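Local coordinates for armadillo repeat protein arm00016 (Synthetic construct, PDB 4D4E) that serves as a computationally designed armadillo repeat scaffold, made for the modular recognition of peptides, at residues Glu111-Ala116 / Glu152-Asn157; Ser57-Leu62 / Ala76-Ile81; Gly180-Leu185 / Gln216-Ala221; Lys61-Ala66 / Ser99-Leu104. All blocks are in the same frame, centred on the assembly; numbering follows the deposited sequence. Where two conformers were deposited one is given.

How the contacts relate
From the N terminus, contact 2 comes first: it closes the turn between helix 56-61 and helix 68-81. Contact 4 opens from the same stretch, sharing K61 and L62, and reaches forward to helix 98-103, beyond the far end of contact 2. In space the two touch through I78 against L63 and V60 against P100. Helix 110-124 then follows helix 98-103 in the chain and packs on its end, linking contact 4 to contact 1, which pairs helices 110-124 and 152-166. Contact 3 comes last, joining helices 182-187 and 212-221 toward the C-terminal end; its centre is about 34 Å from that of contact 2.

Contact 1: residues Glu111-Ala116 / Glu152-Asn157; sequences EVIKNA and EEVIKN
K114 and E153 cross obliquely at the outer edge of two nearly parallel helices, whose segment axes approach to 8.8 Å at 18°. The lysine leaves its helix with CG anti to the backbone N (chi1 175°), then bends at each later torsion, which lays CE and NZ alongside E153, with NZ turned toward E111. E153 OE1 lies 3.2 Å from K114 CE, while its ion pair with K114 NZ is long at 3.6 Å. The same NZ also pairs with E111 OE2 within its own helix, at 3.4 Å, which places the ammonium between two carboxylates. On the buried side of this bridge, V154 CG2 packs against K114 CA and CB, and V154 CG1 meets I113 CG2 at 4.0 Å. On the next turn N157 brings ND2 to K114 O at 3.1 Å, a weak, strongly bent hydrogen bond (N-H...O 121°), with K114 CG alongside the same nitrogen. N157 also rests on V117 and A118, further along helix 110-124. The chemistry is thus layered, with aliphatic contact inside and a lysine shared by two glutamates outside; that cation would be expected to ease the repulsion between the two acids.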
loop_
_atom_site.group_PDB
_atom_site.type_symbol
_atom_site.label_atom_id
_atom_site.label_comp_id
_atom_site.label_asym_id
_atom_site.label_seq_id
_atom_site.Cartn_x
_atom_site.Cartn_y
_atom_site.Cartn_z
ATOM N N GLU A 111 6.962 -0.117 -13.008
ATOM C CA GLU A 111 5.528 0.007 -13.136
ATOM C C GLU A 111 4.804 -1.126 -12.361
ATOM O O GLU A 111 3.738 -0.886 -11.756
ATOM C CB GLU A 111 5.212 -0.024 -14.637
ATOM C CG GLU A 111 4.036 0.778 -15.091
ATOM C CD GLU A 111 4.082 2.235 -14.717
ATOM O OE1 GLU A 111 5.094 2.899 -14.975
ATOM O OE2 GLU A 111 3.083 2.726 -14.170
ATOM N N VAL A 112 5.374 -2.355 -12.352
ATOM C CA VAL A 112 4.768 -3.461 -11.582
ATOM C C VAL A 112 4.873 -3.184 -10.065
ATOM O O VAL A 112 3.880 -3.345 -9.332
ATOM C CB VAL A 112 5.301 -4.885 -11.966
ATOM C CG1 VAL A 112 4.834 -5.920 -10.950
ATOM C CG2 VAL A 112 4.845 -5.362 -13.370
ATOM N N ILE A 113 6.040 -2.701 -9.624
ATOM C CA ILE A 113 6.297 -2.380 -8.213
ATOM C C ILE A 113 5.361 -1.257 -7.781
ATOM O O ILE A 113 4.772 -1.311 -6.699
ATOM C CB ILE A 113 7.774 -1.972 -8.014
ATOM C CG1 ILE A 113 8.695 -3.145 -8.321
ATOM C CG2 ILE A 113 8.004 -1.402 -6.609
ATOM C CD1 ILE A 113 10.183 -2.849 -8.152
ATOM N N LYS A 114 5.203 -0.233 -8.630
ATOM C CA LYS A 114 4.321 0.871 -8.299
ATOM C C LYS A 114 2.933 0.336 -7.946
ATOM O O LYS A 114 2.364 0.663 -6.891
ATOM C CB LYS A 114 4.227 1.867 -9.468
ATOM C CG LYS A 114 3.220 2.970 -9.193
ATOM C CD LYS A 114 2.390 3.324 -10.426
ATOM C CE LYS A 114 3.074 4.361 -11.286
ATOM N NZ LYS A 114 4.555 4.190 -11.449
ATOM N N ASN A 115 2.379 -0.464 -8.851
ATOM C CA ASN A 115 1.065 -1.065 -8.665
ATOM C C ASN A 115 0.967 -2.097 -7.502
ATOM O O ASN A 115 -0.064 -2.193 -6.799
ATOM C CB ASN A 115 0.679 -1.718 -9.978
ATOM C CG ASN A 115 0.326 -0.702 -11.036
ATOM O OD1 ASN A 115 -0.774 -0.250 -11.075
ATOM N ND2 ASN A 115 1.295 -0.305 -11.871
ATOM N N ALA A 116 2.050 -2.817 -7.244
ATOM C CA ALA A 116 2.033 -3.792 -6.159
ATOM C C ALA A 116 2.060 -3.041 -4.823
ATOM O O ALA A 116 1.331 -3.398 -3.886
ATOM C CB ALA A 116 3.165 -4.835 -6.287
ATOM N N GLU A 152 9.340 8.627 -7.702
ATOM C CA GLU A 152 8.411 9.363 -6.820
ATOM C C GLU A 152 7.129 8.553 -6.674
ATOM O O GLU A 152 6.652 8.340 -5.573
ATOM C CB GLU A 152 8.055 10.789 -7.331
ATOM C CG GLU A 152 7.137 11.641 -6.399
ATOM C CD GLU A 152 5.601 11.483 -6.596
ATOM O OE1 GLU A 152 5.159 11.266 -7.755
ATOM O OE2 GLU A 152 4.810 11.575 -5.601
ATOM N N GLU A 153 6.552 8.119 -7.784
ATOM C CA GLU A 153 5.303 7.381 -7.720
ATOM C C GLU A 153 5.420 6.105 -6.828
ATOM O O GLU A 153 4.450 5.747 -6.146
ATOM C CB GLU A 153 4.831 7.020 -9.133
ATOM C CG GLU A 153 5.085 8.104 -10.170
ATOM C CD GLU A 153 4.418 7.778 -11.500
ATOM O OE1 GLU A 153 3.181 7.531 -11.501
ATOM O OE2 GLU A 153 5.121 7.764 -12.542
ATOM N N VAL A 154 6.594 5.440 -6.814
ATOM C CA VAL A 154 6.796 4.296 -5.925
ATOM C C VAL A 154 6.879 4.789 -4.466
ATOM O O VAL A 154 6.134 4.321 -3.635
ATOM C CB VAL A 154 8.018 3.462 -6.302
ATOM C CG1 VAL A 154 8.222 2.384 -5.258
ATOM C CG2 VAL A 154 7.866 2.859 -7.714
ATOM N N ILE A 155 7.719 5.797 -4.202
ATOM C CA ILE A 155 7.788 6.431 -2.890
ATOM C C ILE A 155 6.444 6.893 -2.395
ATOM O O ILE A 155 6.035 6.501 -1.336
ATOM C CB ILE A 155 8.853 7.544 -2.818
ATOM C CG1 ILE A 155 10.246 6.904 -2.998
ATOM C CG2 ILE A 155 8.797 8.252 -1.464
ATOM C CD1 ILE A 155 11.377 7.907 -3.021
ATOM N N LYS A 156 5.699 7.615 -3.210
ATOM C CA LYS A 156 4.357 8.038 -2.837
ATOM C C LYS A 156 3.486 6.859 -2.290
ATOM O O LYS A 156 2.907 6.954 -1.191
ATOM C CB LYS A 156 3.704 8.696 -4.059
ATOM C CG LYS A 156 2.192 8.851 -4.034
ATOM C CD LYS A 156 1.719 9.871 -3.016
ATOM C CE LYS A 156 0.189 9.912 -2.939
ATOM N NZ LYS A 156 -0.415 10.821 -3.954
ATOM N N ASN A 157 3.363 5.781 -3.068
ATOM C CA ASN A 157 2.520 4.626 -2.670
ATOM C C ASN A 157 3.132 3.916 -1.416
ATOM O O ASN A 157 2.390 3.460 -0.532
ATOM C CB ASN A 157 2.447 3.642 -3.848
ATOM C CG ASN A 157 1.561 4.140 -5.015
ATOM O OD1 ASN A 157 0.612 4.869 -4.817
ATOM N ND2 ASN A 157 1.846 3.682 -6.206
#

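Contact 2: residues Ser57-Leu62 / Ala76-Ile81; sequences SPLVKL and AAIANI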
loop_
_atom_site.group_PDB
_atom_site.type_symbol
_atom_site.label_atom_id
_atom_site.label_comp_id
_atom_site.label_asym_id
_atom_site.label_seq_id
_atom_site.Cartn_x
_atom_site.Cartn_y
_atom_site.Cartn_z
ATOM N N SER A 57 -8.952 -16.021 -7.245
ATOM C CA SER A 57 -7.829 -16.976 -7.415
ATOM C C SER A 57 -7.167 -16.820 -8.741
ATOM O O SER A 57 -5.959 -16.702 -8.799
ATOM C CB SER A 57 -8.248 -18.446 -7.203
ATOM O OG SER A 57 -7.703 -18.806 -5.971
ATOM N N PRO A 58 -7.952 -16.799 -9.833
ATOM C CA PRO A 58 -7.299 -16.685 -11.157
ATOM C C PRO A 58 -6.513 -15.349 -11.328
ATOM O O PRO A 58 -5.426 -15.320 -11.950
ATOM C CB PRO A 58 -8.462 -16.829 -12.169
ATOM C CG PRO A 58 -9.654 -17.235 -11.416
ATOM C CD PRO A 58 -9.397 -17.089 -9.928
ATOM N N LEU A 59 -6.997 -14.272 -10.707
ATOM C CA LEU A 59 -6.255 -13.031 -10.721
ATOM C C LEU A 59 -4.933 -13.132 -10.000
ATOM O O LEU A 59 -3.944 -12.680 -10.527
ATOM C CB LEU A 59 -7.064 -11.874 -10.145
ATOM C CG LEU A 59 -7.948 -10.955 -10.931
ATOM C CD1 LEU A 59 -8.287 -9.858 -9.926
ATOM C CD2 LEU A 59 -7.222 -10.360 -12.150
ATOM N N VAL A 60 -4.902 -13.673 -8.778
ATOM C CA VAL A 60 -3.648 -13.884 -8.023
ATOM C C VAL A 60 -2.658 -14.767 -8.812
ATOM O O VAL A 60 -1.437 -14.579 -8.722
ATOM C CB VAL A 60 -3.949 -14.572 -6.650
ATOM C CG1 VAL A 60 -2.660 -14.939 -5.918
ATOM C CG2 VAL A 60 -4.789 -13.656 -5.777
ATOM N N LYS A 61 -3.181 -15.775 -9.515
ATOM C CA LYS A 61 -2.341 -16.674 -10.259
ATOM C C LYS A 61 -1.676 -15.989 -11.454
ATOM O O LYS A 61 -0.612 -16.438 -11.889
ATOM C CB LYS A 61 -3.130 -17.892 -10.712
ATOM C CG LYS A 61 -2.262 -18.979 -11.297
ATOM C CD LYS A 61 -3.031 -19.718 -12.379
ATOM C CE LYS A 61 -2.110 -20.269 -13.461
ATOM N NZ LYS A 61 -2.964 -20.439 -14.657
ATOM N N LEU A 62 -2.289 -14.920 -11.980
ATOM C CA LEU A 62 -1.682 -14.095 -13.042
ATOM C C LEU A 62 -0.461 -13.291 -12.600
ATOM O O LEU A 62 0.242 -12.750 -13.459
ATOM C CB LEU A 62 -2.726 -13.128 -13.664
ATOM C CG LEU A 62 -3.785 -13.754 -14.584
ATOM C CD1 LEU A 62 -4.814 -12.752 -15.072
ATOM C CD2 LEU A 62 -3.107 -14.504 -15.749
ATOM N N ALA A 76 -3.019 -4.213 -10.855
ATOM C CA ALA A 76 -3.821 -2.980 -10.832
ATOM C C ALA A 76 -5.213 -3.366 -10.405
ATOM O O ALA A 76 -5.853 -2.709 -9.584
ATOM C CB ALA A 76 -3.847 -2.224 -12.206
ATOM N N ALA A 77 -5.678 -4.449 -10.986
ATOM C CA ALA A 77 -7.040 -4.943 -10.731
ATOM C C ALA A 77 -7.194 -5.327 -9.223
ATOM O O ALA A 77 -8.166 -4.889 -8.580
ATOM C CB ALA A 77 -7.327 -6.112 -11.660
ATOM N N ILE A 78 -6.273 -6.177 -8.707
ATOM C CA ILE A 78 -6.149 -6.506 -7.278
ATOM C C ILE A 78 -6.031 -5.201 -6.441
ATOM O O ILE A 78 -6.647 -5.111 -5.379
ATOM C CB ILE A 78 -4.952 -7.455 -6.986
ATOM C CG1 ILE A 78 -5.120 -8.844 -7.628
ATOM C CG2 ILE A 78 -4.585 -7.512 -5.490
ATOM C CD1 ILE A 78 -3.848 -9.654 -7.546
ATOM N N ALA A 79 -5.263 -4.187 -6.884
ATOM C CA ALA A 79 -5.279 -2.965 -6.097
ATOM C C ALA A 79 -6.705 -2.385 -5.972
ATOM O O ALA A 79 -7.071 -1.814 -4.924
ATOM C CB ALA A 79 -4.292 -1.900 -6.648
ATOM N N ASN A 80 -7.480 -2.494 -7.047
ATOM C CA ASN A 80 -8.817 -1.942 -7.077
ATOM C C ASN A 80 -9.794 -2.760 -6.229
ATOM O O ASN A 80 -10.627 -2.169 -5.541
ATOM C CB ASN A 80 -9.315 -1.794 -8.505
ATOM C CG ASN A 80 -9.034 -0.424 -9.108
ATOM O OD1 ASN A 80 -8.947 0.568 -8.405
ATOM N ND2 ASN A 80 -8.976 -0.366 -10.435
ATOM N N ILE A 81 -9.667 -4.096 -6.250
ATOM C CA ILE A 81 -10.458 -4.994 -5.350
ATOM C C ILE A 81 -10.182 -4.662 -3.865
ATOM O O ILE A 81 -11.107 -4.562 -3.061
ATOM C CB ILE A 81 -10.218 -6.513 -5.707
ATOM C CG1 ILE A 81 -10.791 -6.782 -7.101
ATOM C CG2 ILE A 81 -10.771 -7.478 -4.661
ATOM C CD1 ILE A 81 -10.133 -7.947 -7.800
#
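Helix 57-61 and helix 76-81 run largely antiparallel, at 137° with segment axes 10.4 Å apart at closest approach, and L59 and I78 are nearest across them, their CA atoms 7.4 Å apart. A spacing this wide is bridged chiefly by side chains, above all by L59, whose methyl CD1 touches three residues of the facing helix. A77 offers CB at 4.2 Å from L59 CD1. I78 is met along its flank, where I78 CG1 stands 4.0 Å from L59 CD1 and the two side chains run antiparallel alongside one another. With I81 the meeting is tip to tip: I81 CD1 and L59 CD1 approach to 3.4 Å, tighter than usual for two methyl groups. I81 has CG1 beside its backbone N (chi1 -66°) and its chain extended from there, which carries CD1 out toward the leucine. I78 reaches out in the same fashion, and passes beyond L59 to set CD1 4.3 Å from V60 CA, with V60 CG2 a little farther off. No hydrogen bond crosses between the segments, and the contact is wholly apolar. Helix 26-40 covers another side of L59, placing L33 and L36 on it and L36 also on A77. Beyond them, I78 leans on L63 in the turn after helix 56-61, V60 reaches A97 in the loop before helix 98-103, and A76 and A79 pack against helix 110-124.

Contact 3: residues Gly180-Leu185 / Gln216-Ala221; sequences GALSPL and QKLEEA
K217 O accepts the backbone N-H of A221 at 2.8 Å, and this last-turn helical bond holds K217 and A221 on the face that receives L182. The leucine points at that face with CG beside its own backbone N (chi1 -62°). L182 CD1 sits 3.6 Å from K217 CB, close to the peptide that links K217 to L218, and touches the L218 side chain as well. L182 CD2 meets L218 CD2 at 3.8 Å, the two leucine side chains crossing at about a right angle. K217 contributes only the base of its side chain; the remainder bends away and carries the ammonium off from the apolar patch. On the next turn, at A221, the backbones come close: A221 CB lies 3.9 Å from L182 CB and 4.2 Å from S183 N, and the CA atoms of S183 and A221 are 5.2 Å apart. I207 of helix 194-208 touches both L182 and L218, while F249 near the C terminus lies on L218. Just before L182 in the chain, G180 has positive phi and ends helix 170-178 in a Schellman motif, ahead of helix 182-187. A glycine turn followed by a short helix packed on helix 212-221 is in keeping with the stacked helical repeats of an armadillo solenoid.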
loop_
_atom_site.group_PDB
_atom_site.type_symbol
_atom_site.label_atom_id
_atom_site.label_comp_id
_atom_site.label_asym_id
_atom_site.label_seq_id
_atom_site.Cartn_x
_atom_site.Cartn_y
_atom_site.Cartn_z
ATOM N N GLY A 180 13.085 -0.487 10.795
ATOM C CA GLY A 180 13.810 0.773 10.440
ATOM C C GLY A 180 13.007 1.857 9.681
ATOM O O GLY A 180 13.575 2.605 8.837
ATOM N N ALA A 181 11.713 1.991 9.994
ATOM C CA ALA A 181 10.859 2.931 9.239
ATOM C C ALA A 181 11.085 4.401 9.582
ATOM O O ALA A 181 10.809 5.259 8.738
ATOM C CB ALA A 181 9.381 2.604 9.398
ATOM N N LEU A 182 11.548 4.688 10.804
ATOM C CA LEU A 182 11.565 6.055 11.310
ATOM C C LEU A 182 12.488 7.047 10.569
ATOM O O LEU A 182 12.030 8.111 10.196
ATOM C CB LEU A 182 11.755 6.140 12.834
ATOM C CG LEU A 182 10.661 5.484 13.699
ATOM C CD1 LEU A 182 10.751 5.962 15.155
ATOM C CD2 LEU A 182 9.264 5.745 13.143
ATOM N N SER A 183 13.750 6.745 10.353
ATOM C CA SER A 183 14.639 7.714 9.694
ATOM C C SER A 183 14.256 7.949 8.209
ATOM O O SER A 183 14.299 9.102 7.722
ATOM C CB SER A 183 16.107 7.317 9.864
ATOM O OG SER A 183 16.653 6.765 8.683
ATOM N N PRO A 184 13.876 6.866 7.482
ATOM C CA PRO A 184 13.343 7.143 6.160
ATOM C C PRO A 184 12.067 7.997 6.160
ATOM O O PRO A 184 11.858 8.786 5.247
ATOM C CB PRO A 184 13.090 5.743 5.583
ATOM C CG PRO A 184 14.101 4.872 6.260
ATOM C CD PRO A 184 14.280 5.439 7.630
ATOM N N LEU A 185 11.228 7.856 7.182
ATOM C CA LEU A 185 9.989 8.639 7.256
ATOM C C LEU A 185 10.305 10.117 7.547
ATOM O O LEU A 185 9.607 11.014 7.024
ATOM C CB LEU A 185 9.069 8.075 8.332
ATOM C CG LEU A 185 7.741 7.361 8.070
ATOM C CD1 LEU A 185 7.351 6.922 6.634
ATOM C CD2 LEU A 185 7.398 6.301 9.149
ATOM N N GLN A 216 10.009 8.761 21.858
ATOM C CA GLN A 216 11.444 9.004 22.046
ATOM C C GLN A 216 12.206 8.570 20.831
ATOM O O GLN A 216 13.144 9.237 20.395
ATOM C CB GLN A 216 11.946 8.297 23.319
ATOM C CG GLN A 216 13.443 7.988 23.384
ATOM C CD GLN A 216 13.755 6.837 24.352
ATOM O OE1 GLN A 216 13.607 6.980 25.572
ATOM N NE2 GLN A 216 14.175 5.686 23.808
ATOM N N LYS A 217 11.785 7.450 20.261
ATOM C CA LYS A 217 12.362 6.962 18.992
ATOM C C LYS A 217 12.211 8.011 17.832
ATOM O O LYS A 217 13.195 8.265 17.046
ATOM C CB LYS A 217 11.727 5.630 18.601
ATOM C CG LYS A 217 12.128 4.414 19.444
ATOM C CD LYS A 217 13.505 3.878 19.080
ATOM C CE LYS A 217 14.006 2.867 20.119
ATOM N NZ LYS A 217 14.088 1.480 19.569
ATOM N N LEU A 218 11.023 8.628 17.768
ATOM C CA LEU A 218 10.777 9.742 16.783
ATOM C C LEU A 218 11.712 10.981 16.962
ATOM O O LEU A 218 12.388 11.423 15.986
ATOM C CB LEU A 218 9.296 10.125 16.774
ATOM C CG LEU A 218 8.461 9.018 16.121
ATOM C CD1 LEU A 218 7.035 9.235 16.536
ATOM C CD2 LEU A 218 8.543 9.128 14.596
ATOM N N GLU A 219 11.830 11.466 18.207
ATOM C CA GLU A 219 12.765 12.565 18.546
ATOM C C GLU A 219 14.165 12.185 18.142
ATOM O O GLU A 219 14.880 12.961 17.502
ATOM C CB GLU A 219 12.731 12.892 20.033
ATOM C CG GLU A 219 11.359 13.366 20.483
ATOM C CD GLU A 219 11.216 13.553 21.999
ATOM O OE1 GLU A 219 12.185 13.309 22.770
ATOM O OE2 GLU A 219 10.095 13.941 22.417
ATOM N N GLU A 220 14.535 10.974 18.506
ATOM C CA GLU A 220 15.785 10.383 18.058
ATOM C C GLU A 220 15.982 10.386 16.582
ATOM O O GLU A 220 17.065 10.645 16.153
ATOM C CB GLU A 220 15.914 8.975 18.605
ATOM C CG GLU A 220 15.626 8.998 20.107
ATOM C CD GLU A 220 16.328 7.908 20.907
ATOM O OE1 GLU A 220 16.396 6.756 20.430
ATOM O OE2 GLU A 220 16.788 8.202 22.034
ATOM N N ALA A 221 14.957 10.086 15.794
ATOM C CA ALA A 221 15.086 10.000 14.338
ATOM C C ALA A 221 15.245 11.401 13.746
ATOM O O ALA A 221 15.673 11.570 12.617
ATOM C CB ALA A 221 13.865 9.261 13.737
#

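Contact 4: residues Lys61-Ala66 / Ser99-Leu104; sequences KLLDDA and SPLVKL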
loop_
_atom_site.group_PDB
_atom_site.type_symbol
_atom_site.label_atom_id
_atom_site.label_comp_id
_atom_site.label_asym_id
_atom_site.label_seq_id
_atom_site.Cartn_x
_atom_site.Cartn_y
_atom_site.Cartn_z
ATOM N N LYS A 61 -3.181 -15.775 -9.515
ATOM C CA LYS A 61 -2.341 -16.674 -10.259
ATOM C C LYS A 61 -1.676 -15.989 -11.454
ATOM O O LYS A 61 -0.612 -16.438 -11.889
ATOM C CB LYS A 61 -3.130 -17.892 -10.712
ATOM C CG LYS A 61 -2.262 -18.979 -11.297
ATOM C CD LYS A 61 -3.031 -19.718 -12.379
ATOM C CE LYS A 61 -2.110 -20.269 -13.461
ATOM N NZ LYS A 61 -2.964 -20.439 -14.657
ATOM N N LEU A 62 -2.289 -14.920 -11.980
ATOM C CA LEU A 62 -1.682 -14.095 -13.042
ATOM C C LEU A 62 -0.461 -13.291 -12.600
ATOM O O LEU A 62 0.242 -12.750 -13.459
ATOM C CB LEU A 62 -2.726 -13.128 -13.664
ATOM C CG LEU A 62 -3.785 -13.754 -14.584
ATOM C CD1 LEU A 62 -4.814 -12.752 -15.072
ATOM C CD2 LEU A 62 -3.107 -14.504 -15.749
ATOM N N LEU A 63 -0.220 -13.206 -11.279
ATOM C CA LEU A 63 0.903 -12.458 -10.730
ATOM C C LEU A 63 2.193 -13.206 -10.959
ATOM O O LEU A 63 3.249 -12.670 -10.719
ATOM C CB LEU A 63 0.747 -12.161 -9.223
ATOM C CG LEU A 63 -0.537 -11.435 -8.790
ATOM C CD1 LEU A 63 -0.590 -11.114 -7.286
ATOM C CD2 LEU A 63 -0.781 -10.200 -9.681
ATOM N N ASP A 64 2.092 -14.438 -11.438
ATOM C CA ASP A 64 3.290 -15.180 -11.862
ATOM C C ASP A 64 3.472 -15.311 -13.362
ATOM O O ASP A 64 4.398 -15.977 -13.804
ATOM C CB ASP A 64 3.300 -16.560 -11.254
ATOM C CG ASP A 64 3.966 -16.558 -9.964
ATOM O OD1 ASP A 64 5.102 -16.020 -9.924
ATOM O OD2 ASP A 64 3.331 -17.024 -8.989
ATOM N N ASP A 65 2.597 -14.656 -14.121
ATOM C CA ASP A 65 2.604 -14.726 -15.576
ATOM C C ASP A 65 3.933 -14.316 -16.217
ATOM O O ASP A 65 4.676 -13.513 -15.643
ATOM C CB ASP A 65 1.473 -13.890 -16.149
ATOM C CG ASP A 65 1.262 -14.167 -17.592
ATOM O OD1 ASP A 65 0.553 -15.154 -17.858
ATOM O OD2 ASP A 65 1.866 -13.447 -18.449
ATOM N N ALA A 66 4.224 -14.878 -17.409
ATOM C CA ALA A 66 5.434 -14.533 -18.183
ATOM C C ALA A 66 5.426 -13.042 -18.657
ATOM O O ALA A 66 6.476 -12.397 -18.699
ATOM C CB ALA A 66 5.593 -15.475 -19.383
ATOM N N SER A 99 1.550 -12.918 -0.288
ATOM C CA SER A 99 2.919 -13.298 -0.643
ATOM C C SER A 99 3.355 -12.930 -2.106
ATOM O O SER A 99 4.426 -12.337 -2.303
ATOM C CB SER A 99 3.213 -14.761 -0.288
ATOM O OG SER A 99 3.518 -14.759 1.107
ATOM N N PRO A 100 2.523 -13.214 -3.104
ATOM C CA PRO A 100 2.955 -12.753 -4.446
ATOM C C PRO A 100 3.033 -11.246 -4.529
ATOM O O PRO A 100 3.885 -10.760 -5.278
ATOM C CB PRO A 100 1.854 -13.258 -5.388
ATOM C CG PRO A 100 1.058 -14.233 -4.582
ATOM C CD PRO A 100 1.222 -13.909 -3.143
ATOM N N LEU A 101 2.170 -10.506 -3.804
ATOM C CA LEU A 101 2.269 -9.026 -3.907
ATOM C C LEU A 101 3.627 -8.581 -3.370
ATOM O O LEU A 101 4.293 -7.772 -3.967
ATOM C CB LEU A 101 1.157 -8.300 -3.163
ATOM C CG LEU A 101 -0.186 -8.359 -3.849
ATOM C CD1 LEU A 101 -1.222 -7.685 -2.944
ATOM C CD2 LEU A 101 -0.133 -7.719 -5.242
ATOM N N VAL A 102 4.052 -9.188 -2.261
ATOM C CA VAL A 102 5.345 -8.835 -1.629
ATOM C C VAL A 102 6.531 -9.210 -2.501
ATOM O O VAL A 102 7.526 -8.464 -2.504
ATOM C CB VAL A 102 5.564 -9.607 -0.309
ATOM C CG1 VAL A 102 7.024 -9.541 0.176
ATOM C CG2 VAL A 102 4.611 -9.119 0.719
ATOM N N LYS A 103 6.460 -10.387 -3.144
ATOM C CA LYS A 103 7.492 -10.826 -4.087
ATOM C C LYS A 103 7.663 -9.749 -5.189
ATOM O O LYS A 103 8.779 -9.545 -5.698
ATOM C CB LYS A 103 7.133 -12.192 -4.711
ATOM C CG LYS A 103 7.902 -12.629 -5.959
ATOM C CD LYS A 103 7.570 -14.043 -6.406
ATOM C CE LYS A 103 6.102 -14.281 -6.759
ATOM N NZ LYS A 103 5.419 -13.203 -7.555
ATOM N N LEU A 104 6.564 -9.073 -5.550
ATOM C CA LEU A 104 6.612 -8.154 -6.714
ATOM C C LEU A 104 7.333 -6.854 -6.396
ATOM O O LEU A 104 7.672 -6.103 -7.286
ATOM C CB LEU A 104 5.213 -7.909 -7.306
ATOM C CG LEU A 104 4.735 -9.170 -8.038
ATOM C CD1 LEU A 104 3.266 -9.066 -8.396
ATOM C CD2 LEU A 104 5.589 -9.525 -9.274
#
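L63 is the bump of this contact, pushing into a shallow hollow between P100, the tip of L101 and L104. Its CD1 lodges 3.8 Å from P100 CB, with the leucine side chain laid across the proline at about a right angle. L101 forms the deeper wall: its CB points away from L63, yet CD2 swings back to 4.0 Å from L63 CD1. The remaining wall is L104, whose CD1 packs beside L63 CB at 4.1 Å. At the outer rim K103 starts with CG anti to its backbone N (chi1 165°), then curls at chi3 and chi4 until the ammonium overhangs the turn. There K103 NZ faces D64 OD1 at 3.7 Å, a long salt bridge, so the charged pair borders the hollow without entering it. V75 and I78 of helix 68-81 also touch L63, and A119, I120 and I123 of helix 110-124 back L101. A leucine from the 3-10 turn between two helices, set against a short helix further along the chain, joins successive layers of a helical solenoid such as the armadillo fold.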